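Local coordinates for PUA domain-containing protein (PDB 3D79) that is of unknown function but carries a PUA domain and probably binds RNA, at residues 15-18 with 19-22; 59-62 with 63-66. All blocks are in the same frame, centred on the assembly; numbering follows the deposited sequence.

Contact 1 (15-18 with 19-22); sequences PLSK and KDVK
Leu16 and Val21 form the tightly packed side of this helix start: Leu16 CD2 lies 4.0 Å from Val21 CG2, and both side chains also rest on Val47 of strand 47-51. A branched aliphatic residue suits each place, because this side of the helix start faces strand 47-51. Leu16 also crosses the side chain of Asp20 at about a right angle, its CG 3.6 Å from Asp20 CB, touching the methylene and not the carboxylate. Between this apolar side and the solvent stands Ser17, the N-cap of helix 18-32. Its OG, turned back between its own N and carbonyl carbon (chi1 72°), accepts from Asp20 N at 3.1 Å, the classic serine cap for a first-turn amide, which lies before the regular i to i-4 bonding. Ser17 O then takes Val21 N at 2.9 Å and so begins the regular helical bonding. An aspartate is at home in the first turn, where its charge would probably be eased by the positive end of the helix dipole; Arg69 is a distant, weak ion partner. The other side is loose. Lys18 and Lys22 run side by side in the same direction, with Lys18 CG 3.9 Å from Lys22 CE, yet the like charges stay apart, Lys18 NZ lying 5.7 Å from Lys22 NZ. Lys19 approaches Ser17 OG with its CB, and its end leads away.

Contact 2 (59-62 with 63-66); sequences ILVN and DKPM
Ile59 and Met66, and Val61 and Lys64, are joined by antiparallel backbone bonds, with Met66 N to Ile59 O at 2.9 Å and Val61 N to Lys64 O also at 2.9 Å. This is the end of the beta hairpin of strands 56-61 and 64-70, closed by a type I' turn in which Asn62 and Asp63 take positive phi, a conformation asparagine tolerates well. Asn62 is tied by its amide to Asp45 and Glu46, while Asp63 reaches back to Lys48 in a salt bridge. Leu60 and Pro65 form the non-hydrogen-bonded pair, where proline suits because no cross-strand N-H is asked of it. Leu60 CD2 lies 3.5 Å from Asp63 O and, more loosely, 4.3 Å from Pro65 CD. With an alanine here both branches go, and Pro65 would probably lose an apolar neighbour on this side and the turn its cover at Asp63 O. On the face with Val61, Met66 packs CG against Val61 CG2 at 3.7 Å, the two side chains crossing at a slant. Lys64 curls back toward Val61: CG sits between N and the carbonyl carbon (chi1 73°) and the chain bends at its last torsion, which returns the ammonium to the strand it faces. Lys64 N donates to Val61 O at 3.1 Å, and Lys64 NZ reaches the same oxygen at 2.8 Å from the opposite face of the carbonyl plane.

How the contacts relate
Contact 1 is a surface contact at the start of helix 18-32, whereas contact 2 is partly buried at the tip of a hairpin; all four segments belong to the Pre-PUA-like region. Strand 47-51 is their common neighbour, taking Leu16 and Val21 from one and Ile59 and Leu60 from the other, and the two meet directly where Leu16 CD1 lies 4.1 Å from Ile59 CD1. Their chemistry follows their place. The helix start satisfies an early amide with a serine hydroxyl and sends its lysines outward; the hairpin pairs strand amides with carbonyls of the facing strand, and its exposed lysine folds back onto a backbone carbonyl.

Contact 1 (15-18 with 19-22)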
loop_
_atom_site.group_PDB
_atom_site.type_symbol
_atom_site.label_atom_id
_atom_site.label_comp_id
_atom_site.label_asym_id
_atom_site.label_seq_id
_atom_site.Cartn_x
_atom_site.Cartn_y
_atom_site.Cartn_z
ATOM N N PRO A 15 16.848 -13.510 -7.662
ATOM C CA PRO A 15 15.605 -13.945 -8.299
ATOM C C PRO A 15 14.608 -14.529 -7.301
ATOM O O PRO A 15 15.000 -15.233 -6.366
ATOM C CB PRO A 15 16.072 -15.024 -9.286
ATOM C CG PRO A 15 17.358 -15.519 -8.728
ATOM C CD PRO A 15 18.002 -14.318 -8.103
ATOM N N LEU A 16 13.329 -14.224 -7.499
ATOM C CA LEU A 16 12.281 -14.796 -6.675
ATOM C C LEU A 16 11.804 -16.094 -7.307
ATOM O O LEU A 16 11.606 -16.157 -8.524
ATOM C CB LEU A 16 11.108 -13.820 -6.543
ATOM C CG LEU A 16 10.342 -13.858 -5.225
ATOM C CD1 LEU A 16 11.106 -13.082 -4.164
ATOM C CD2 LEU A 16 8.954 -13.276 -5.408
ATOM N N SER A 17 11.616 -17.119 -6.476
ATOM C CA SER A 17 11.131 -18.422 -6.938
ATOM C C SER A 17 9.697 -18.338 -7.455
ATOM O O SER A 17 8.932 -17.461 -7.052
ATOM C CB SER A 17 11.210 -19.461 -5.812
ATOM O OG SER A 17 10.221 -19.218 -4.826
ATOM N N LYS A 18 9.348 -19.260 -8.350
ATOM C CA LYS A 18 7.989 -19.393 -8.874
ATOM C C LYS A 18 6.961 -19.576 -7.751
ATOM O O LYS A 18 5.875 -19.000 -7.799
ATOM C CB LYS A 18 7.934 -20.567 -9.851
ATOM C CG LYS A 18 6.546 -20.964 -10.328
ATOM C CD LYS A 18 6.615 -21.861 -11.559
ATOM C CE LYS A 18 7.501 -23.070 -11.345
ATOM N NZ LYS A 18 7.685 -23.829 -12.626
ATOM N N LYS A 19 7.310 -20.385 -6.750
ATOM C CA LYS A 19 6.450 -20.578 -5.584
ATOM C C LYS A 19 6.159 -19.237 -4.899
ATOM O O LYS A 19 5.004 -18.930 -4.579
ATOM C CB LYS A 19 7.100 -21.571 -4.611
ATOM C CG LYS A 19 6.351 -21.764 -3.292
ATOM C CD LYS A 19 7.230 -22.512 -2.291
ATOM C CE LYS A 19 6.621 -22.499 -0.894
ATOM N NZ LYS A 19 5.384 -23.327 -0.809
ATOM N N ASP A 20 7.201 -18.433 -4.701
ATOM C CA ASP A 20 7.038 -17.121 -4.082
ATOM C C ASP A 20 6.235 -16.154 -4.951
ATOM O O ASP A 20 5.399 -15.410 -4.439
ATOM C CB ASP A 20 8.390 -16.529 -3.683
ATOM C CG ASP A 20 9.020 -17.248 -2.488
ATOM O OD1 ASP A 20 8.415 -18.201 -1.957
ATOM O OD2 ASP A 20 10.129 -16.843 -2.078
ATOM N N VAL A 21 6.473 -16.180 -6.264
ATOM C CA VAL A 21 5.703 -15.350 -7.200
ATOM C C VAL A 21 4.210 -15.674 -7.094
ATOM O O VAL A 21 3.371 -14.775 -6.996
ATOM C CB VAL A 21 6.207 -15.510 -8.666
ATOM C CG1 VAL A 21 5.283 -14.794 -9.648
ATOM C CG2 VAL A 21 7.635 -14.989 -8.801
ATOM N N LYS A 22 3.883 -16.961 -7.089
ATOM C CA LYS A 22 2.495 -17.389 -7.004
ATOM C C LYS A 22 1.848 -16.953 -5.690
ATOM O O LYS A 22 0.679 -16.568 -5.669
ATOM C CB LYS A 22 2.381 -18.896 -7.212
ATOM C CG LYS A 22 2.642 -19.304 -8.653
ATOM C CD LYS A 22 2.473 -20.798 -8.848
ATOM C CE LYS A 22 2.698 -21.183 -10.309
ATOM N NZ LYS A 22 2.548 -22.663 -10.482
#

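Contact 2 (59-62 with 63-66)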
loop_
_atom_site.group_PDB
_atom_site.type_symbol
_atom_site.label_atom_id
_atom_site.label_comp_id
_atom_site.label_asym_id
_atom_site.label_seq_id
_atom_site.Cartn_x
_atom_site.Cartn_y
_atom_site.Cartn_z
ATOM N N ILE A 59 10.384 -5.819 -3.687
ATOM C CA ILE A 59 10.136 -6.797 -4.741
ATOM C C ILE A 59 9.983 -6.054 -6.065
ATOM O O ILE A 59 9.129 -5.171 -6.188
ATOM C CB ILE A 59 8.864 -7.636 -4.472
ATOM C CG1 ILE A 59 8.907 -8.294 -3.080
ATOM C CG2 ILE A 59 8.647 -8.673 -5.592
ATOM C CD1 ILE A 59 9.987 -9.356 -2.914
ATOM N N LEU A 60 10.817 -6.421 -7.036
ATOM C CA LEU A 60 10.813 -5.811 -8.359
ATOM C C LEU A 60 10.155 -6.739 -9.364
ATOM O O LEU A 60 10.423 -7.939 -9.369
ATOM C CB LEU A 60 12.238 -5.479 -8.814
ATOM C CG LEU A 60 12.999 -4.436 -7.979
ATOM C CD1 LEU A 60 13.843 -5.119 -6.907
ATOM C CD2 LEU A 60 13.863 -3.545 -8.869
ATOM N N VAL A 61 9.287 -6.178 -10.200
ATOM C CA VAL A 61 8.620 -6.933 -11.258
ATOM C C VAL A 61 9.094 -6.356 -12.583
ATOM O O VAL A 61 8.829 -5.192 -12.886
ATOM C CB VAL A 61 7.083 -6.849 -11.147
ATOM C CG1 VAL A 61 6.424 -7.705 -12.220
ATOM C CG2 VAL A 61 6.624 -7.304 -9.768
ATOM N N ASN A 62 9.807 -7.175 -13.354
ATOM C CA ASN A 62 10.466 -6.727 -14.586
ATOM C C ASN A 62 11.236 -5.421 -14.363
ATOM O O ASN A 62 11.083 -4.442 -15.108
ATOM C CB ASN A 62 9.460 -6.636 -15.741
ATOM C CG ASN A 62 8.708 -7.938 -15.953
ATOM O OD1 ASN A 62 9.287 -9.025 -15.870
ATOM N ND2 ASN A 62 7.412 -7.836 -16.221
ATOM N N ASP A 63 12.037 -5.441 -13.295
ATOM C CA ASP A 63 12.946 -4.364 -12.877
ATOM C C ASP A 63 12.304 -3.091 -12.308
ATOM O O ASP A 63 13.011 -2.132 -11.978
ATOM C CB ASP A 63 13.980 -4.053 -13.973
ATOM C CG ASP A 63 14.774 -5.277 -14.374
ATOM O OD1 ASP A 63 15.439 -5.880 -13.498
ATOM O OD2 ASP A 63 14.726 -5.644 -15.568
ATOM N N LYS A 64 10.982 -3.071 -12.173
ATOM C CA LYS A 64 10.342 -1.932 -11.513
ATOM C C LYS A 64 9.973 -2.279 -10.068
ATOM O O LYS A 64 9.384 -3.326 -9.818
ATOM C CB LYS A 64 9.146 -1.394 -12.308
ATOM C CG LYS A 64 7.900 -2.241 -12.289
ATOM C CD LYS A 64 6.911 -1.770 -13.348
ATOM C CE LYS A 64 5.823 -2.804 -13.583
ATOM N NZ LYS A 64 6.382 -4.170 -13.813
ATOM N N PRO A 65 10.354 -1.409 -9.111
ATOM C CA PRO A 65 9.997 -1.639 -7.709
ATOM C C PRO A 65 8.483 -1.626 -7.545
ATOM O O PRO A 65 7.832 -0.630 -7.872
ATOM C CB PRO A 65 10.644 -0.458 -6.970
ATOM C CG PRO A 65 10.950 0.552 -8.008
ATOM C CD PRO A 65 11.151 -0.181 -9.293
ATOM N N MET A 66 7.931 -2.734 -7.060
ATOM C CA MET A 66 6.484 -2.876 -6.970
ATOM C C MET A 66 5.967 -3.055 -5.549
ATOM O O MET A 66 4.970 -2.438 -5.181
ATOM C CB MET A 66 5.992 -4.032 -7.853
ATOM C CG MET A 66 5.892 -3.678 -9.340
ATOM S SD MET A 66 4.737 -2.337 -9.692
ATOM C CE MET A 66 3.190 -3.073 -9.184
HETATM O O HOH W 1 12.660 -7.859 -11.947
HETATM O O HOH W 2 6.034 -5.393 -16.255
#